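Alkylhydroperoxidase AhpD core: uncharacterized peroxidase-related protein (Ralstonia eutropha, PDB 2PRR) is uncharacterised but probably acts as an AhpD-like peroxidase, an oxidoreductase of the carboxymuconolactone decarboxylase family. Local coordinates at residues D[29-32]-D[38-41]; D[77-82]-D[110-115]. All coordinates share one frame; numbering follows the deposited sequence.

Contact 1 of 2, residues D[29-32]-D[38-41]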
ATOM      1  N   LEU D  29     -41.632   4.051 -10.788  1.00 47.20           N
ATOM      2  CA  LEU D  29     -42.911   4.128 -10.067  1.00 46.56           C
ATOM      3  C   LEU D  29     -43.168   2.915  -9.173  1.00 45.84           C
ATOM      4  O   LEU D  29     -43.731   3.051  -8.082  1.00 45.39           O
ATOM      5  CB  LEU D  29     -44.046   4.337 -11.059  1.00 48.73           C
ATOM      6  CG  LEU D  29     -44.122   5.784 -11.543  1.00 50.16           C
ATOM      7  CD1 LEU D  29     -44.897   5.874 -12.837  1.00 55.01           C
ATOM      8  CD2 LEU D  29     -44.744   6.697 -10.469  1.00 54.09           C
ATOM      9  N   GLU D  30     -42.745   1.742  -9.642  1.00 46.63           N
ATOM     10  CA  GLU D  30     -42.903   0.488  -8.896  1.00 48.05           C
ATOM     11  C   GLU D  30     -42.092   0.531  -7.590  1.00 49.07           C
ATOM     12  O   GLU D  30     -42.567   0.070  -6.545  1.00 47.94           O
ATOM     13  CB  GLU D  30     -42.498  -0.712  -9.773  1.00 48.47           C
ATOM     14  CG  GLU D  30     -42.804  -2.101  -9.176  1.00 51.10           C
ATOM     15  N   VAL D  31     -40.874   1.091  -7.661  1.00 50.43           N
ATOM     16  CA  VAL D  31     -40.015   1.260  -6.471  1.00 50.49           C
ATOM     17  C   VAL D  31     -40.531   2.373  -5.580  1.00 49.97           C
ATOM     18  O   VAL D  31     -40.404   2.283  -4.365  1.00 50.83           O
ATOM     19  CB  VAL D  31     -38.489   1.521  -6.789  1.00 52.18           C
ATOM     20  CG1 VAL D  31     -38.255   2.810  -7.555  1.00 53.69           C
ATOM     21  CG2 VAL D  31     -37.666   1.555  -5.499  1.00 52.79           C
ATOM     22  N   GLN D  32     -41.085   3.427  -6.173  1.00 49.80           N
ATOM     23  CA  GLN D  32     -41.651   4.493  -5.371  1.00 50.93           C
ATOM     24  C   GLN D  32     -42.885   3.999  -4.640  1.00 51.95           C
ATOM     25  O   GLN D  32     -42.978   4.102  -3.409  1.00 52.00           O
ATOM     26  CB  GLN D  32     -42.040   5.706  -6.209  1.00 51.15           C
ATOM     27  CG  GLN D  32     -42.731   6.741  -5.337  1.00 54.11           C
ATOM     28  CD  GLN D  32     -42.757   8.097  -5.949  1.00 59.43           C
ATOM     29  OE1 GLN D  32     -43.316   8.302  -7.041  1.00 58.24           O
ATOM     30  NE2 GLN D  32     -42.179   9.062  -5.232  1.00 56.58           N
ATOM     31  N   VAL D  38     -38.069   7.587  -4.205  1.00 40.73           N
ATOM     32  CA  VAL D  38     -37.278   6.974  -5.239  1.00 40.29           C
ATOM     33  C   VAL D  38     -35.818   7.070  -4.859  1.00 37.63           C
ATOM     34  O   VAL D  38     -35.271   8.176  -4.807  1.00 36.86           O
ATOM     35  CB  VAL D  38     -37.479   7.640  -6.617  1.00 40.47           C
ATOM     36  CG1 VAL D  38     -36.553   6.960  -7.669  1.00 42.28           C
ATOM     37  CG2 VAL D  38     -38.960   7.550  -7.050  1.00 39.45           C
ATOM     38  N   PRO D  39     -35.194   5.921  -4.558  1.00 36.65           N
ATOM     39  CA  PRO D  39     -33.762   5.917  -4.307  1.00 35.78           C
ATOM     40  C   PRO D  39     -33.070   6.649  -5.433  1.00 34.88           C
ATOM     41  O   PRO D  39     -33.431   6.498  -6.591  1.00 34.08           O
ATOM     42  CB  PRO D  39     -33.413   4.444  -4.328  1.00 35.42           C
ATOM     43  CG  PRO D  39     -34.654   3.793  -3.818  1.00 37.99           C
ATOM     44  CD  PRO D  39     -35.777   4.585  -4.376  1.00 35.27           C
ATOM     45  N   ASN D  40     -32.064   7.436  -5.097  1.00 35.89           N
ATOM     46  CA  ASN D  40     -31.418   8.284  -6.091  1.00 34.28           C
ATOM     47  C   ASN D  40     -30.659   7.569  -7.195  1.00 32.86           C
ATOM     48  O   ASN D  40     -30.421   8.155  -8.241  1.00 33.89           O
ATOM     49  CB  ASN D  40     -30.577   9.366  -5.391  1.00 33.43           C
ATOM     50  CG  ASN D  40     -31.448  10.358  -4.611  1.00 34.67           C
ATOM     51  OD1 ASN D  40     -32.645  10.559  -4.928  1.00 30.46           O
ATOM     52  ND2 ASN D  40     -30.868  10.965  -3.574  1.00 23.05           N
ATOM     53  N   VAL D  41     -30.330   6.301  -7.004  1.00 33.87           N
ATOM     54  CA  VAL D  41     -29.595   5.545  -8.031  1.00 34.05           C
ATOM     55  C   VAL D  41     -30.454   5.470  -9.318  1.00 34.35           C
ATOM     56  O   VAL D  41     -29.914   5.543 -10.423  1.00 33.13           O
ATOM     57  CB  VAL D  41     -29.203   4.100  -7.527  1.00 34.89           C
ATOM     58  CG1 VAL D  41     -30.460   3.236  -7.252  1.00 31.84           C
ATOM     59  CG2 VAL D  41     -28.241   3.371  -8.506  1.00 33.43           C
TER
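V31 and Q32, on helix 22-35, pack against V38 and P39, just ahead of helix 40-45. The contact lies at the turn between these two helices, near the N terminus of this all-alpha protein. The chain turns back and lays the loop against the helix it has just left. The two backbones come nearest at Q32 and V38, with CA atoms 5.0 Å apart. The contact is small and apolar.

Two touches make up its tight part. V31 reaches toward the proline ring, with V31 CG2 3.7 Å from P39 CD. With chi1 63°, CG1 of V31 sits between the backbone N and the carbonyl carbon. CG2 therefore lies anti to the N and meets CD, with CG next, of the buried P39. The second touch is between Q32 CB and V38 CG2, also 3.7 Å apart. Here the side chains run across each other at about a right angle.

Between these touches the fit is looser. V31 CG1 and V38 CG1 are 4.5 Å apart. V31 also packs on F42 and V38 on L43, so helix 40-45 extends the apolar patch. N184 fixes the loop from another part of the chain: its side chain bonds to V38 O and to N40 N.

P39 is buried, whereas Q32 and V38 are partly open to solvent. The Q32 chain is extended, with CG anti to the backbone N (chi1 175°), and this brings the amide alongside V38. Q32 NE2 ends 4.0 Å from the methyl V38 CG2.

Contact 2 of 2, residues D[77-82]-D[110-115]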
ATOM      1  N   ILE D  77     -22.705  -8.435   1.849  1.00 31.55           N
ATOM      2  CA  ILE D  77     -21.596  -8.396   0.901  1.00 29.72           C
ATOM      3  C   ILE D  77     -21.439  -6.991   0.300  1.00 30.16           C
ATOM      4  O   ILE D  77     -20.318  -6.477   0.149  1.00 29.39           O
ATOM      5  CB  ILE D  77     -21.753  -9.449  -0.213  1.00 30.54           C
ATOM      6  CG1 ILE D  77     -21.755 -10.862   0.398  1.00 30.37           C
ATOM      7  CG2 ILE D  77     -20.583  -9.321  -1.252  1.00 32.55           C
ATOM      8  CD1 ILE D  77     -22.005 -12.010  -0.554  1.00 27.58           C
ATOM      9  N   VAL D  78     -22.552  -6.352  -0.017  1.00 28.86           N
ATOM     10  CA  VAL D  78     -22.500  -5.020  -0.607  1.00 29.21           C
ATOM     11  C   VAL D  78     -21.941  -4.003   0.353  1.00 28.87           C
ATOM     12  O   VAL D  78     -21.138  -3.114  -0.040  1.00 30.24           O
ATOM     13  CB  VAL D  78     -23.887  -4.497  -1.031  1.00 29.63           C
ATOM     14  CG1 VAL D  78     -23.741  -3.093  -1.659  1.00 31.03           C
ATOM     15  CG2 VAL D  78     -24.555  -5.480  -1.974  1.00 25.59           C
ATOM     16  N   VAL D  79     -22.335  -4.126   1.612  1.00 26.85           N
ATOM     17  CA  VAL D  79     -21.905  -3.155   2.584  1.00 26.02           C
ATOM     18  C   VAL D  79     -20.365  -3.232   2.849  1.00 25.65           C
ATOM     19  O   VAL D  79     -19.741  -2.184   2.945  1.00 21.41           O
ATOM     20  CB  VAL D  79     -22.730  -3.227   3.897  1.00 27.06           C
ATOM     21  CG1 VAL D  79     -22.277  -2.180   4.857  1.00 25.30           C
ATOM     22  CG2 VAL D  79     -24.264  -3.020   3.618  1.00 24.23           C
ATOM     23  N   ALA D  80     -19.796  -4.434   2.953  1.00 24.00           N
ATOM     24  CA  ALA D  80     -18.358  -4.566   3.262  1.00 27.43           C
ATOM     25  C   ALA D  80     -17.480  -4.151   2.107  1.00 26.41           C
ATOM     26  O   ALA D  80     -16.435  -3.546   2.307  1.00 30.06           O
ATOM     27  CB  ALA D  80     -18.010  -5.985   3.719  1.00 24.16           C
ATOM     28  N   THR D  81     -17.900  -4.500   0.896  1.00 27.32           N
ATOM     29  CA  THR D  81     -17.154  -4.196  -0.321  1.00 26.83           C
ATOM     30  C   THR D  81     -17.220  -2.712  -0.658  1.00 26.92           C
ATOM     31  O   THR D  81     -16.188  -2.102  -1.019  1.00 23.84           O
ATOM     32  CB  THR D  81     -17.586  -5.115  -1.484  1.00 28.97           C
ATOM     33  OG1 THR D  81     -19.011  -5.009  -1.763  1.00 24.81           O
ATOM     34  CG2 THR D  81     -17.223  -6.556  -1.127  1.00 28.58           C
ATOM     35  N   SER D  82     -18.396  -2.130  -0.438  1.00 22.53           N
ATOM     36  CA  SER D  82     -18.671  -0.703  -0.629  1.00 22.58           C
ATOM     37  C   SER D  82     -17.949   0.144   0.376  1.00 23.32           C
ATOM     38  O   SER D  82     -17.517   1.268   0.083  1.00 25.84           O
ATOM     39  CB  SER D  82     -20.158  -0.433  -0.456  1.00 18.08           C
ATOM     40  OG  SER D  82     -20.911  -1.336  -1.237  1.00 19.77           O
ATOM     41  N   GLN D 110     -21.435  -2.186  11.804  1.00 30.15           N
ATOM     42  CA  GLN D 110     -20.295  -3.037  12.160  1.00 30.68           C
ATOM     43  C   GLN D 110     -19.561  -3.557  10.931  1.00 29.93           C
ATOM     44  O   GLN D 110     -18.319  -3.642  10.857  1.00 30.52           O
ATOM     45  CB  GLN D 110     -20.794  -4.243  12.961  1.00 30.33           C
ATOM     46  CG  GLN D 110     -21.421  -3.901  14.320  1.00 32.01           C
ATOM     47  CD  GLN D 110     -22.222  -5.045  14.931  1.00 31.04           C
ATOM     48  OE1 GLN D 110     -22.284  -6.139  14.377  1.00 39.67           O
ATOM     49  NE2 GLN D 110     -22.854  -4.782  16.083  1.00 30.82           N
ATOM     50  N   VAL D 111     -20.374  -3.953   9.976  1.00 30.89           N
ATOM     51  CA  VAL D 111     -19.910  -4.454   8.710  1.00 30.51           C
ATOM     52  C   VAL D 111     -19.253  -3.338   7.891  1.00 28.74           C
ATOM     53  O   VAL D 111     -18.289  -3.585   7.185  1.00 26.61           O
ATOM     54  CB  VAL D 111     -21.095  -5.170   7.976  1.00 28.43           C
ATOM     55  CG1 VAL D 111     -20.817  -5.385   6.514  1.00 29.21           C
ATOM     56  CG2 VAL D 111     -21.405  -6.538   8.667  1.00 25.80           C
ATOM     57  N   ALA D 112     -19.779  -2.120   7.985  1.00 28.52           N
ATOM     58  CA  ALA D 112     -19.212  -1.000   7.264  1.00 27.55           C
ATOM     59  C   ALA D 112     -17.869  -0.555   7.875  1.00 29.30           C
ATOM     60  O   ALA D 112     -16.955  -0.222   7.136  1.00 28.67           O
ATOM     61  CB  ALA D 112     -20.155   0.126   7.217  1.00 25.98           C
ATOM     62  N   VAL D 113     -17.728  -0.633   9.193  1.00 28.39           N
ATOM     63  CA  VAL D 113     -16.508  -0.152   9.867  1.00 28.70           C
ATOM     64  C   VAL D 113     -15.416  -1.217   9.920  1.00 29.55           C
ATOM     65  O   VAL D 113     -14.278  -0.972   9.518  1.00 31.93           O
ATOM     66  CB  VAL D 113     -16.866   0.409  11.266  1.00 29.06           C
ATOM     67  CG1 VAL D 113     -15.727   1.141  11.837  1.00 18.34           C
ATOM     68  CG2 VAL D 113     -18.080   1.414  11.176  1.00 15.25           C
ATOM     69  N   ASN D 114     -15.763  -2.411  10.383  1.00 29.24           N
ATOM     70  CA  ASN D 114     -14.806  -3.509  10.456  1.00 29.56           C
ATOM     71  C   ASN D 114     -15.520  -4.831  10.674  1.00 30.77           C
ATOM     72  O   ASN D 114     -15.582  -5.287  11.808  1.00 30.29           O
ATOM     73  CB  ASN D 114     -13.778  -3.253  11.581  1.00 30.05           C
ATOM     74  CG  ASN D 114     -12.860  -4.423  11.815  1.00 16.14           C
ATOM     75  OD1 ASN D 114     -12.598  -5.224  10.905  1.00 27.46           O
ATOM     76  ND2 ASN D 114     -12.333  -4.526  13.045  1.00 28.13           N
ATOM     77  N   TYR D 115     -16.023  -5.430   9.580  1.00 31.55           N
ATOM     78  CA  TYR D 115     -16.795  -6.708   9.572  1.00 28.78           C
ATOM     79  C   TYR D 115     -16.163  -7.820  10.402  1.00 29.81           C
ATOM     80  O   TYR D 115     -16.858  -8.747  10.796  1.00 28.01           O
ATOM     81  CB  TYR D 115     -17.026  -7.236   8.123  1.00 29.32           C
ATOM     82  CG  TYR D 115     -15.828  -7.985   7.490  1.00 29.09           C
ATOM     83  CD1 TYR D 115     -14.844  -7.307   6.773  1.00 29.14           C
ATOM     84  CD2 TYR D 115     -15.692  -9.376   7.614  1.00 29.69           C
ATOM     85  CE1 TYR D 115     -13.765  -7.994   6.209  1.00 27.94           C
ATOM     86  CE2 TYR D 115     -14.608 -10.064   7.058  1.00 22.48           C
ATOM     87  CZ  TYR D 115     -13.646  -9.365   6.369  1.00 23.40           C
ATOM     88  OH  TYR D 115     -12.565 -10.037   5.819  1.00 20.88           O
TER
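Helix segments 77-82 and 110-114 run in roughly the same direction; their axes approach to 7.9 Å and cross at -28°, with V79 and A80 facing V111 and A112. The CA atoms of A80 and A112 are 5.4 Å apart. Small side chains at these positions suit such a close approach.

V79 CG1 meets two partners, V111 CG1 and A112 CB, each at 3.9 Å. With CG1 anti to the backbone N (chi1 -178°), this methyl points between V111 and A112. The side chains of V79 and V111 cross at about a right angle. V111 CG1 also lies over the neighbouring residue, 4.0 Å from A80 CB and 3.8 Å from A80 N. The contact is apolar and largely buried.

This is helix-helix packing in the core of an AhpD-like all-alpha fold. Helix 71-84 also packs on helix 88-102, V78 on H94 and V79 on L98, and I77 packs on I162 of helix 156-179. On helix 107-114, V113 O accepts a bond from Q86 of a second subunit, and N114 ND2 bonds to H139 O of a third.

Within helix 71-84, I77 O accepts two bonds. T81 OG1 is 2.7 Å from I77 O, and T81 N reaches it from the opposite face of the carbonyl plane.

From the N terminus the chain first forms helix 22-35. Contact 1 then closes a short loop of five residues and joins that helix to the loop leading into helix 40-45. The chain continues through helix 49-63 to helix 71-84, where contact 2 opens. Contact 2 closes a much longer loop of 27 residues, which includes helix 88-102. It ties helix 71-84 to helix 107-114. The contacts are in series, so they neither nest nor cross. The centres of contact 1 and contact 2 are about 24 Å apart. The two lie on opposite sides of the chain's centre and do not touch. Contact 1 belongs to the N-terminal helices, whereas contact 2 is a buried part of the helical bundle.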